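Local coordinates for protein threonine synthase (Brucella melitensis bv. 1, PDB 4F4F) that probably catalyses the last step of threonine biosynthesis, converting O-phospho-L-homoserine and water into L-threonine and phosphate with the help of pyridoxal 5'-phosphate, at residues Val142-Gly147 against Asp201-Val206; Phe166-Asn171 against His191-Glu196; Ala284-Asp289 against Thr308-Met313; Ala375-Val380 against His391-Val396. One frame throughout, in Å; residues are numbered along the deposited sequence.

Contact 1: Val142-Gly147 against Asp201-Val206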
loop_
_atom_site.group_PDB
_atom_site.type_symbol
_atom_site.label_atom_id
_atom_site.label_comp_id
_atom_site.label_asym_id
_atom_site.label_seq_id
_atom_site.Cartn_x
_atom_site.Cartn_y
_atom_site.Cartn_z
ATOM N N VAL A 142 -10.349 1.125 13.173
ATOM C CA VAL A 142 -9.454 0.700 14.254
ATOM C C VAL A 142 -8.258 -0.050 13.660
ATOM O O VAL A 142 -8.436 -0.897 12.809
ATOM C CB VAL A 142 -10.204 -0.157 15.316
ATOM C CG1 VAL A 142 -9.253 -0.515 16.447
ATOM C CG2 VAL A 142 -11.402 0.607 15.914
ATOM N N GLY A 143 -7.041 0.322 14.039
ATOM C CA GLY A 143 -5.859 -0.416 13.631
ATOM C C GLY A 143 -4.706 -0.323 14.599
ATOM O O GLY A 143 -4.724 0.483 15.535
ATOM N N ALA A 144 -3.715 -1.188 14.391
ATOM C CA ALA A 144 -2.492 -1.206 15.179
ATOM C C ALA A 144 -1.336 -0.909 14.242
ATOM O O ALA A 144 -1.391 -1.271 13.062
ATOM C CB ALA A 144 -2.302 -2.571 15.821
ATOM N N THR A 145 -0.310 -0.215 14.726
ATOM C CA THR A 145 0.842 0.122 13.878
ATOM C C THR A 145 2.110 0.095 14.713
ATOM O O THR A 145 2.062 0.298 15.934
ATOM C CB THR A 145 0.696 1.537 13.286
ATOM O OG1 THR A 145 1.793 1.803 12.390
ATOM C CG2 THR A 145 0.694 2.624 14.419
ATOM N N SER A 146 3.235 -0.158 14.058
ATOM C CA SER A 146 4.535 0.042 14.670
ATOM C C SER A 146 5.013 1.458 14.390
ATOM O O SER A 146 6.062 1.852 14.881
ATOM C CB SER A 146 5.544 -0.954 14.097
ATOM O OG SER A 146 5.620 -0.727 12.700
ATOM N N GLY A 147 4.279 2.226 13.581
ATOM C CA GLY A 147 4.586 3.648 13.428
ATOM C C GLY A 147 4.122 4.271 12.131
ATOM O O GLY A 147 3.395 5.283 12.144
ATOM N N ASP A 201 1.248 -6.889 21.083
ATOM C CA ASP A 201 0.129 -6.607 21.988
ATOM C C ASP A 201 -0.923 -5.699 21.324
ATOM O O ASP A 201 -2.123 -5.918 21.482
ATOM C CB ASP A 201 0.603 -5.935 23.281
ATOM C CG ASP A 201 1.450 -6.830 24.151
ATOM O OD1 ASP A 201 1.139 -8.035 24.283
ATOM O OD2 ASP A 201 2.411 -6.284 24.731
ATOM N N CYS A 202 -0.484 -4.678 20.598
ATOM C CA CYS A 202 -1.446 -3.782 19.913
ATOM C C CYS A 202 -2.284 -4.576 18.896
ATOM O O CYS A 202 -3.510 -4.401 18.764
ATOM C CB CYS A 202 -0.723 -2.605 19.245
ATOM S SG CYS A 202 0.099 -1.503 20.417
ATOM N N GLN A 203 -1.620 -5.462 18.174
ATOM C CA GLN A 203 -2.297 -6.283 17.171
ATOM C C GLN A 203 -3.299 -7.247 17.794
ATOM O O GLN A 203 -4.363 -7.497 17.226
ATOM C CB GLN A 203 -1.264 -7.075 16.380
ATOM C CG GLN A 203 -0.472 -6.230 15.410
ATOM C CD GLN A 203 0.528 -7.050 14.662
ATOM O OE1 GLN A 203 1.340 -7.739 15.276
ATOM N NE2 GLN A 203 0.481 -6.997 13.336
ATOM N N ASN A 204 -2.957 -7.773 18.967
ATOM C CA ASN A 204 -3.816 -8.709 19.687
ATOM C C ASN A 204 -5.082 -8.034 20.203
ATOM O O ASN A 204 -6.174 -8.611 20.138
ATOM C CB ASN A 204 -3.024 -9.386 20.811
ATOM C CG ASN A 204 -2.102 -10.485 20.297
ATOM O OD1 ASN A 204 -2.357 -11.047 19.251
ATOM N ND2 ASN A 204 -1.054 -10.811 21.038
ATOM N N LEU A 205 -4.958 -6.779 20.640
ATOM C CA LEU A 205 -6.108 -6.003 21.061
ATOM C C LEU A 205 -7.025 -5.700 19.888
ATOM O O LEU A 205 -8.251 -5.705 20.026
ATOM C CB LEU A 205 -5.675 -4.705 21.730
ATOM C CG LEU A 205 -4.908 -4.888 23.046
ATOM C CD1 LEU A 205 -4.084 -3.633 23.295
ATOM C CD2 LEU A 205 -5.859 -5.172 24.206
ATOM N N VAL A 206 -6.441 -5.388 18.742
ATOM C CA VAL A 206 -7.252 -5.115 17.564
ATOM C C VAL A 206 -8.010 -6.361 17.121
ATOM O O VAL A 206 -9.211 -6.278 16.801
ATOM C CB VAL A 206 -6.434 -4.483 16.418
ATOM C CG1 VAL A 206 -7.250 -4.461 15.116
ATOM C CG2 VAL A 206 -6.002 -3.062 16.798
#

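Contact 2: Phe166-Asn171 against His191-Glu196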
loop_
_atom_site.group_PDB
_atom_site.type_symbol
_atom_site.label_atom_id
_atom_site.label_comp_id
_atom_site.label_asym_id
_atom_site.label_seq_id
_atom_site.Cartn_x
_atom_site.Cartn_y
_atom_site.Cartn_z
ATOM N N PHE A 166 -9.053 5.206 15.452
ATOM C CA PHE A 166 -8.304 4.849 16.634
ATOM C C PHE A 166 -7.131 3.964 16.186
ATOM O O PHE A 166 -7.330 2.903 15.590
ATOM C CB PHE A 166 -9.190 4.074 17.642
ATOM C CG PHE A 166 -10.440 4.815 18.037
ATOM C CD1 PHE A 166 -11.488 4.944 17.139
ATOM C CD2 PHE A 166 -10.551 5.416 19.277
ATOM C CE1 PHE A 166 -12.629 5.662 17.493
ATOM C CE2 PHE A 166 -11.679 6.121 19.631
ATOM C CZ PHE A 166 -12.732 6.239 18.750
ATOM N N ILE A 167 -5.919 4.439 16.448
ATOM C CA ILE A 167 -4.711 3.698 16.137
ATOM C C ILE A 167 -3.973 3.408 17.435
ATOM O O ILE A 167 -3.659 4.335 18.231
ATOM C CB ILE A 167 -3.802 4.492 15.214
ATOM C CG1 ILE A 167 -4.469 4.739 13.837
ATOM C CG2 ILE A 167 -2.445 3.774 15.104
ATOM C CD1 ILE A 167 -4.782 3.497 13.004
ATOM N N LEU A 168 -3.711 2.127 17.646
ATOM C CA LEU A 168 -2.968 1.665 18.780
ATOM C C LEU A 168 -1.503 1.459 18.350
ATOM O O LEU A 168 -1.225 0.812 17.316
ATOM C CB LEU A 168 -3.567 0.330 19.267
ATOM C CG LEU A 168 -4.970 0.272 19.888
ATOM C CD1 LEU A 168 -6.079 0.696 18.937
ATOM C CD2 LEU A 168 -5.257 -1.104 20.442
ATOM N N PHE A 169 -0.586 1.992 19.149
ATOM C CA PHE A 169 0.847 1.835 18.934
ATOM C C PHE A 169 1.561 1.637 20.265
ATOM O O PHE A 169 1.032 2.020 21.314
ATOM C CB PHE A 169 1.405 3.044 18.199
ATOM C CG PHE A 169 1.291 4.345 18.943
ATOM C CD1 PHE A 169 2.310 4.761 19.774
ATOM C CD2 PHE A 169 0.203 5.182 18.744
ATOM C CE1 PHE A 169 2.227 5.957 20.435
ATOM C CE2 PHE A 169 0.102 6.383 19.448
ATOM C CZ PHE A 169 1.115 6.764 20.279
ATOM N N PRO A 170 2.745 1.022 20.236
ATOM C CA PRO A 170 3.379 0.663 21.508
ATOM C C PRO A 170 4.024 1.863 22.176
ATOM O O PRO A 170 4.833 2.572 21.560
ATOM C CB PRO A 170 4.416 -0.373 21.110
ATOM C CG PRO A 170 4.687 -0.112 19.663
ATOM C CD PRO A 170 3.394 0.368 19.089
ATOM N N ASN A 171 3.684 2.072 23.443
ATOM C CA ASN A 171 4.172 3.190 24.202
ATOM C C ASN A 171 5.706 3.199 24.232
ATOM O O ASN A 171 6.335 2.190 24.515
ATOM C CB ASN A 171 3.587 3.145 25.624
ATOM C CG ASN A 171 4.005 4.318 26.459
ATOM O OD1 ASN A 171 4.823 4.204 27.378
ATOM N ND2 ASN A 171 3.449 5.456 26.148
ATOM N N HIS A 191 -7.840 9.531 17.300
ATOM C CA HIS A 191 -7.484 9.059 18.643
ATOM C C HIS A 191 -6.275 8.175 18.607
ATOM O O HIS A 191 -6.326 7.060 18.130
ATOM C CB HIS A 191 -8.682 8.354 19.267
ATOM C CG HIS A 191 -9.932 9.210 19.259
ATOM N ND1 HIS A 191 -10.278 9.995 20.288
ATOM C CD2 HIS A 191 -10.895 9.399 18.276
ATOM C CE1 HIS A 191 -11.411 10.660 19.983
ATOM N NE2 HIS A 191 -11.786 10.294 18.747
ATOM N N ALA A 192 -5.168 8.691 19.111
ATOM C CA ALA A 192 -3.908 7.948 19.112
ATOM C C ALA A 192 -3.800 7.328 20.490
ATOM O O ALA A 192 -3.785 8.042 21.479
ATOM C CB ALA A 192 -2.729 8.898 18.835
ATOM N N LEU A 193 -3.708 6.002 20.529
ATOM C CA LEU A 193 -3.726 5.240 21.746
ATOM C C LEU A 193 -2.366 4.589 21.915
ATOM O O LEU A 193 -2.022 3.706 21.155
ATOM C CB LEU A 193 -4.838 4.155 21.677
ATOM C CG LEU A 193 -6.279 4.648 21.515
ATOM C CD1 LEU A 193 -7.308 3.527 21.594
ATOM C CD2 LEU A 193 -6.587 5.746 22.538
ATOM N N SER A 194 -1.606 5.060 22.898
ATOM C CA SER A 194 -0.270 4.590 23.209
ATOM C C SER A 194 -0.429 3.480 24.250
ATOM O O SER A 194 -0.620 3.743 25.445
ATOM C CB SER A 194 0.558 5.783 23.726
ATOM O OG SER A 194 1.916 5.470 23.997
ATOM N N ILE A 195 -0.354 2.233 23.788
ATOM C CA ILE A 195 -0.591 1.056 24.632
ATOM C C ILE A 195 0.682 0.712 25.419
ATOM O O ILE A 195 1.785 0.672 24.854
ATOM C CB ILE A 195 -1.045 -0.152 23.762
ATOM C CG1 ILE A 195 -2.257 0.247 22.879
ATOM C CG2 ILE A 195 -1.309 -1.412 24.629
ATOM C CD1 ILE A 195 -3.454 0.778 23.664
ATOM N N GLU A 196 0.535 0.450 26.715
ATOM C CA GLU A 196 1.639 -0.013 27.555
ATOM C C GLU A 196 1.826 -1.511 27.271
ATOM O O GLU A 196 1.400 -2.382 28.037
ATOM C CB GLU A 196 1.401 0.347 29.040
ATOM C CG GLU A 196 1.139 1.857 29.224
ATOM C CD GLU A 196 1.655 2.484 30.510
ATOM O OE1 GLU A 196 2.876 2.655 30.607
ATOM O OE2 GLU A 196 0.863 2.807 31.452
HETATM O O HOH W 1 5.028 2.151 29.188
#

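Contact 3: Ala284-Asp289 against Thr308-Met313. With PLP (pyridoxal-5'-phosphate), chain C.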
loop_
_atom_site.group_PDB
_atom_site.type_symbol
_atom_site.label_atom_id
_atom_site.label_comp_id
_atom_site.label_asym_id
_atom_site.label_seq_id
_atom_site.Cartn_x
_atom_site.Cartn_y
_atom_site.Cartn_z
ATOM N N ALA A 284 10.999 -6.529 -5.521
ATOM C CA ALA A 284 12.248 -6.318 -4.790
ATOM C C ALA A 284 11.989 -6.538 -3.291
ATOM O O ALA A 284 11.109 -5.893 -2.705
ATOM C CB ALA A 284 12.795 -4.909 -5.040
ATOM N N THR A 285 12.751 -7.451 -2.684
ATOM C CA THR A 285 12.517 -7.846 -1.313
ATOM C C THR A 285 13.773 -7.528 -0.494
ATOM O O THR A 285 14.872 -7.369 -1.039
ATOM C CB THR A 285 12.224 -9.371 -1.178
ATOM O OG1 THR A 285 13.474 -10.112 -1.169
ATOM C CG2 THR A 285 11.284 -9.847 -2.313
ATOM N N ASN A 286 13.583 -7.445 0.813
ATOM C CA ASN A 286 14.681 -7.481 1.755
ATOM C C ASN A 286 15.022 -8.935 2.126
ATOM O O ASN A 286 14.596 -9.862 1.420
ATOM C CB ASN A 286 14.456 -6.503 2.944
ATOM C CG ASN A 286 13.353 -6.919 3.922
ATOM O OD1 ASN A 286 13.065 -8.100 4.132
ATOM N ND2 ASN A 286 12.762 -5.914 4.576
ATOM N N ASP A 287 15.820 -9.143 3.185
ATOM C CA ASP A 287 16.170 -10.499 3.657
ATOM C C ASP A 287 14.955 -11.405 3.917
ATOM O O ASP A 287 15.071 -12.619 3.909
ATOM C CB ASP A 287 17.021 -10.406 4.945
ATOM C CG ASP A 287 18.232 -9.500 4.771
ATOM O OD1 ASP A 287 19.255 -9.975 4.269
ATOM O OD2 ASP A 287 18.121 -8.295 5.058
ATOM N N ASN A 288 13.795 -10.812 4.153
ATOM C CA ASN A 288 12.547 -11.574 4.221
ATOM C C ASN A 288 12.063 -11.789 2.791
ATOM O O ASN A 288 11.309 -10.993 2.230
ATOM C CB ASN A 288 11.533 -10.813 5.057
ATOM C CG ASN A 288 12.019 -10.611 6.469
ATOM O OD1 ASN A 288 11.929 -11.515 7.284
ATOM N ND2 ASN A 288 12.554 -9.431 6.763
ATOM N N ASP A 289 12.530 -12.876 2.207
ATOM C CA ASP A 289 12.540 -13.024 0.768
ATOM C C ASP A 289 11.620 -14.147 0.285
ATOM O O ASP A 289 11.858 -14.720 -0.789
ATOM C CB ASP A 289 13.988 -13.248 0.320
ATOM C CG ASP A 289 14.570 -14.574 0.787
ATOM O OD1 ASP A 289 14.054 -15.254 1.716
ATOM O OD2 ASP A 289 15.599 -14.934 0.192
ATOM N N THR A 308 15.279 -5.724 9.667
ATOM C CA THR A 308 16.176 -5.178 8.661
ATOM C C THR A 308 16.111 -3.658 8.757
ATOM O O THR A 308 15.473 -3.121 9.663
ATOM C CB THR A 308 15.745 -5.595 7.228
ATOM O OG1 THR A 308 14.514 -4.946 6.891
ATOM C CG2 THR A 308 15.607 -7.146 7.072
ATOM N N THR A 309 16.750 -2.971 7.813
ATOM C CA THR A 309 16.676 -1.524 7.714
ATOM C C THR A 309 15.517 -1.069 6.828
ATOM O O THR A 309 15.318 0.121 6.645
ATOM C CB THR A 309 18.008 -0.924 7.194
ATOM O OG1 THR A 309 18.417 -1.611 6.006
ATOM C CG2 THR A 309 19.154 -1.028 8.313
ATOM N N SER A 310 14.743 -2.011 6.288
ATOM C CA SER A 310 13.546 -1.679 5.523
ATOM C C SER A 310 12.318 -2.307 6.210
ATOM O O SER A 310 11.682 -3.209 5.632
ATOM C CB SER A 310 13.683 -2.153 4.073
ATOM O OG SER A 310 14.239 -3.453 3.960
ATOM N N PRO A 311 11.973 -1.828 7.435
ATOM C CA PRO A 311 10.962 -2.515 8.255
ATOM C C PRO A 311 9.576 -2.648 7.628
ATOM O O PRO A 311 8.859 -3.597 7.949
ATOM C CB PRO A 311 10.880 -1.653 9.526
ATOM C CG PRO A 311 11.306 -0.304 9.084
ATOM C CD PRO A 311 12.430 -0.599 8.104
ATOM N N SER A 312 9.188 -1.748 6.726
ATOM C CA SER A 312 7.864 -1.894 6.074
ATOM C C SER A 312 7.789 -3.101 5.107
ATOM O O SER A 312 6.724 -3.453 4.618
ATOM C CB SER A 312 7.463 -0.618 5.337
ATOM O OG SER A 312 7.454 0.505 6.222
ATOM N N MET A 313 8.931 -3.725 4.836
ATOM C CA MET A 313 8.988 -4.913 4.013
ATOM C C MET A 313 9.379 -6.155 4.828
ATOM O O MET A 313 9.640 -7.218 4.273
ATOM C CB MET A 313 9.953 -4.671 2.841
ATOM C CG MET A 313 9.443 -3.636 1.853
ATOM S SD MET A 313 10.772 -2.931 0.843
ATOM C CE MET A 313 11.553 -4.405 0.178
HETATM N N1 PLP C . 8.078 0.433 1.093
HETATM C C2 PLP C . 7.526 1.264 2.057
HETATM C C2A PLP C . 8.159 2.560 2.517
HETATM C C3 PLP C . 6.219 0.893 2.674
HETATM O O3 PLP C . 5.662 1.723 3.626
HETATM C C4 PLP C . 5.592 -0.400 2.217
HETATM C C4A PLP C . 4.280 -0.887 2.743
HETATM C C5 PLP C . 6.266 -1.207 1.170
HETATM C C6 PLP C . 7.491 -0.718 0.656
HETATM C C5A PLP C . 5.594 -2.501 0.665
HETATM O O4P PLP C . 4.291 -2.286 -0.021
HETATM P P PLP C . 3.231 -3.461 -0.471
HETATM O O1P PLP C . 4.060 -4.471 -1.250
HETATM O O2P PLP C . 2.703 -3.989 0.848
HETATM O O3P PLP C . 2.138 -2.823 -1.301
HETATM O O HOH W 2 11.022 -8.235 2.023
#

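Contact 4: Ala375-Val380 against His391-Val396. With PLP (pyridoxal-5'-phosphate), chain C.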
loop_
_atom_site.group_PDB
_atom_site.type_symbol
_atom_site.label_atom_id
_atom_site.label_comp_id
_atom_site.label_asym_id
_atom_site.label_seq_id
_atom_site.Cartn_x
_atom_site.Cartn_y
_atom_site.Cartn_z
ATOM N N ALA A 375 25.012 -0.021 0.554
ATOM C CA ALA A 375 25.977 0.230 -0.506
ATOM C C ALA A 375 25.282 0.995 -1.654
ATOM O O ALA A 375 25.861 1.908 -2.215
ATOM C CB ALA A 375 26.595 -1.091 -0.993
ATOM N N THR A 376 24.048 0.601 -1.973
ATOM C CA THR A 376 23.233 1.275 -2.983
ATOM C C THR A 376 22.919 2.714 -2.595
ATOM O O THR A 376 23.087 3.633 -3.413
ATOM C CB THR A 376 21.947 0.496 -3.233
ATOM O OG1 THR A 376 22.283 -0.882 -3.488
ATOM C CG2 THR A 376 21.161 1.078 -4.414
ATOM N N ILE A 377 22.536 2.959 -1.347
ATOM C CA ILE A 377 22.315 4.374 -0.920
ATOM C C ILE A 377 23.585 5.197 -1.145
ATOM O O ILE A 377 23.556 6.273 -1.721
ATOM C CB ILE A 377 21.851 4.521 0.557
ATOM C CG1 ILE A 377 20.483 3.836 0.792
ATOM C CG2 ILE A 377 21.801 6.001 0.941
ATOM C CD1 ILE A 377 20.092 3.697 2.252
ATOM N N GLU A 378 24.718 4.673 -0.700
ATOM C CA GLU A 378 25.961 5.412 -0.797
ATOM C C GLU A 378 26.388 5.647 -2.252
ATOM O O GLU A 378 26.764 6.760 -2.580
ATOM C CB GLU A 378 27.055 4.724 0.015
ATOM C CG GLU A 378 28.245 5.624 0.299
ATOM C CD GLU A 378 29.224 5.675 -0.844
ATOM O OE1 GLU A 378 29.193 4.766 -1.709
ATOM O OE2 GLU A 378 30.046 6.609 -0.876
ATOM N N SER A 379 26.282 4.637 -3.128
ATOM C CA SER A 379 26.693 4.818 -4.528
ATOM C C SER A 379 25.792 5.778 -5.283
ATOM O O SER A 379 26.297 6.606 -6.007
ATOM C CB SER A 379 26.826 3.512 -5.349
ATOM O OG SER A 379 25.593 2.896 -5.527
ATOM N N VAL A 380 24.479 5.654 -5.132
ATOM C CA VAL A 380 23.555 6.587 -5.801
ATOM C C VAL A 380 23.756 8.046 -5.320
ATOM O O VAL A 380 23.730 8.981 -6.132
ATOM C CB VAL A 380 22.092 6.136 -5.707
ATOM C CG1 VAL A 380 21.178 7.138 -6.387
ATOM C CG2 VAL A 380 21.914 4.773 -6.372
ATOM N N HIS A 391 14.153 1.303 1.731
ATOM C CA HIS A 391 13.181 0.566 0.939
ATOM C C HIS A 391 13.391 0.881 -0.545
ATOM O O HIS A 391 13.447 -0.018 -1.395
ATOM C CB HIS A 391 11.740 0.911 1.344
ATOM C CG HIS A 391 11.432 0.754 2.815
ATOM N ND1 HIS A 391 11.735 1.699 3.737
ATOM C CD2 HIS A 391 10.796 -0.269 3.504
ATOM C CE1 HIS A 391 11.308 1.297 4.940
ATOM N NE2 HIS A 391 10.745 0.081 4.799
ATOM N N SER A 392 13.514 2.161 -0.864
ATOM C CA SER A 392 13.706 2.591 -2.243
ATOM C C SER A 392 15.037 2.129 -2.819
ATOM O O SER A 392 15.116 1.740 -3.983
ATOM C CB SER A 392 13.621 4.107 -2.330
ATOM O OG SER A 392 12.416 4.584 -1.737
ATOM N N ALA A 393 16.068 2.113 -1.985
ATOM C CA ALA A 393 17.359 1.616 -2.416
ATOM C C ALA A 393 17.306 0.128 -2.750
ATOM O O ALA A 393 17.996 -0.319 -3.663
ATOM C CB ALA A 393 18.428 1.913 -1.371
ATOM N N ILE A 394 16.520 -0.648 -1.995
ATOM C CA ILE A 394 16.256 -2.041 -2.359
ATOM C C ILE A 394 15.741 -2.129 -3.776
ATOM O O ILE A 394 16.261 -2.893 -4.583
ATOM C CB ILE A 394 15.326 -2.753 -1.341
ATOM C CG1 ILE A 394 16.108 -2.900 -0.021
ATOM C CG2 ILE A 394 14.882 -4.133 -1.863
ATOM C CD1 ILE A 394 15.356 -3.477 1.181
ATOM N N GLY A 395 14.725 -1.343 -4.092
ATOM C CA GLY A 395 14.256 -1.237 -5.458
ATOM C C GLY A 395 15.328 -0.979 -6.500
ATOM O O GLY A 395 15.344 -1.633 -7.553
ATOM N N VAL A 396 16.208 -0.018 -6.249
ATOM C CA VAL A 396 17.274 0.313 -7.223
ATOM C C VAL A 396 18.256 -0.850 -7.364
ATOM O O VAL A 396 18.562 -1.286 -8.465
ATOM C CB VAL A 396 18.014 1.624 -6.876
ATOM C CG1 VAL A 396 19.175 1.859 -7.827
ATOM C CG2 VAL A 396 17.061 2.822 -6.898
HETATM N N1 PLP C . 8.078 0.433 1.093
HETATM C C2 PLP C . 7.526 1.264 2.057
HETATM C C2A PLP C . 8.159 2.560 2.517
HETATM C C3 PLP C . 6.219 0.893 2.674
HETATM O O3 PLP C . 5.662 1.723 3.626
HETATM C C4 PLP C . 5.592 -0.400 2.217
HETATM C C4A PLP C . 4.280 -0.887 2.743
HETATM C C5 PLP C . 6.266 -1.207 1.170
HETATM C C6 PLP C . 7.491 -0.718 0.656
HETATM C C5A PLP C . 5.594 -2.501 0.665
HETATM O O4P PLP C . 4.291 -2.286 -0.021
HETATM P P PLP C . 3.231 -3.461 -0.471
HETATM O O1P PLP C . 4.060 -4.471 -1.250
HETATM O O2P PLP C . 2.703 -3.989 0.848
HETATM O O3P PLP C . 2.138 -2.823 -1.301
#

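Contact 1: Val142-Gly147 against Asp201-Val206
Ala144 sets its methyl group against the backbone of one turn of helix 199-211, and this is where the contact is tight. Its CB lies 3.7 Å from Cys202 O and 3.8 Å from Cys202 CB, close enough that alanine's single methyl suits the place. Val206, one turn further on, brings a single branch to the strand: CG2 stands beside its own backbone N while CG1 is anti to it (chi1 169°), and CG2 comes within 3.7 Å of Gly143 C and 3.9 Å of Ala144 CB. Gly143 has no side chain, and its carbonyl carbon and the next peptide N form the surface on which that methyl lies. Val142 CG1 meets Val206 CG2 more loosely, at 4.1 Å, the two valines sliding past each other in opposite directions. The solvent side begins at Gln203, whose exposed side chain passes the edge of the contact and meets Ala144 CB through CG, at 4.1 Å. Strand and helix run nearly antiparallel, at 155°, as in the alpha/beta layering of this enzyme family. No hydrogen bond links the two segments, so this part of the helix lies on the strand through shape and apolar contact.

Contact 2: Phe166-Asn171 against His191-Glu196
Phe166 and His191 lie side by side as an offset stack, planes 9° apart and centroids 4.5 Å apart, with His191 CD2 over one face of the phenyl ring near its rim. On the same face of the sheet, Leu168 CB rests against Ile195 CG1 at 3.8 Å, and branched aliphatic side chains suit this buried layer. On the other face, Phe169 has its CG between backbone N and carbonyl carbon (chi1 63°), which folds the ring back over the neighbouring strand: Ser194 CA sits over the ring face, 4.0 Å from the centroid, while Ala192 CB meets the ring edge in its plane. These side chains are held in register by parallel strand pairing, in which Ile167 and Phe169 each give and accept a backbone bond; Leu193 N to Ile167 O is 2.8 Å. Past the last bridge, Asn171 N continues the ladder to Ile195 O, and its amide turns back so that ND2 donates almost straight to Ser194 OG at 2.6 Å, the hydroxyl lying in the amide plane. A water bridges Asn171 OD1 and Glu196 OE1. His191 ND1 is hydrogen-bonded to Tyr461, which ties the imidazole to helix 455-465 and helps to fix its rotation. The two strands belong to a beta-alpha-beta unit whose helix 176-183 covers Phe169 and Ala192, while strands 139-144 and 449-452 flank the pair.

Contact 3: Ala284-Asp289 against Thr308-Met313
Asn286 reaches across to Ser310 with its carboxamide, ND2 donating at 2.9 Å to Ser310 OG, which lies close to the amide plane. Its CG sits between backbone N and carbonyl carbon (chi1 70°), which places the carboxamide between the two loops, and OD1 is turned toward Asn288. There Asn286 OD1 takes two donors: Asn288 N at 2.8 Å, in the carbonyl plane, and Asn288 ND2, tilted 33° from that plane; Asn288 OD1 is itself hydrogen-bonded to the backbone N of Ala306. With the first of these bonds Asn286 closes an Asx turn, and Thr308 OG1 likewise accepts from Ser310 N in an ST turn, so short polar residues shape both loops. Asparagine suits this buried place because one amide serves both sides. The Thr308 hydroxyl is also bonded to Asp314, while its CG2 meets the same loop further along, 3.4 Å from Asp287 OD2. Segment 284-289 leaves the end of strand 278-285 of the mixed sheet, and 308-313 gives Ser312 and Met313 to the pyridoxal phosphate pocket. Met313's thioether chain, bent at chi3 (53°), places CE 3.3 Å from Ala284 O, while CG lies 3.7 Å from PLP C6. Ser312 CB comes to 3.3 Å from PLP C3.

Contact 4: Ala375-Val380 against His391-Val396
Helix 390-402, which carries His391 into the pyridoxal phosphate pocket, packs at its start across helix 370-384, and helix 370-384 meets it through small and branched side chains. Ile377 extends CG1 to 3.5 Å from Ala393 CB, and alanine, with its single methyl, suits a point where the CA atoms of the two residues are only 5.9 Å apart. Beside it Thr376 turns its methyl, not its hydroxyl, to the partner: with CG2 anti to the backbone N (chi1 -51° for OG1), CG2 lies 3.5 Å from Ala393 O and 4.0 Å from Val396 CG1. Its OG1 bonds to Glu372 O in its own helix, so the polar atom is satisfied while the methyl packs on the backbone and on Val396. Val380 adds CG2, more loosely, to Val396 CG1 at 4.3 Å. The axes of 375-380 and 391-396 pass at 82°, 9.1 Å apart at closest approach, a nearly perpendicular helix pair in which contact is confined to a short patch. Towards the cofactor, the same helix turns His391 so that PLP C2A lies over one face of the imidazole, 3.7 Å above its plane and offset toward the rim. Both ring nitrogens are engaged, ND1 with Asp389 and NE2 with the backbone N of Ser312, which together fix the rotation of the ring. Val396, further along, also packs on Val411 of strand 409-413.

Overall arrangement
From the N terminus, strand 139-144 opens the loop that contact 1 closes with helix 199-211. Contact 2 is nested within it, pairing strands 163-170 and 190-196, and the two contacts touch where Gly143 and Thr145 pair with Leu168, so together they build part of the five-stranded parallel sheet and one of its helices. Contact 3 follows in series, closing a short loop after strand 278-285 of the other, mixed sheet. Contact 4 comes last and joins helices 370-384 and 390-402, the latter reaching the cofactor and packing on strand 409-413 of the mixed sheet. Contacts 3 and 4 touch, Ile394 against Ser310, and both line the cofactor pocket; no two loops cross. The centres of contacts 2 and 4 are about 32 Å apart.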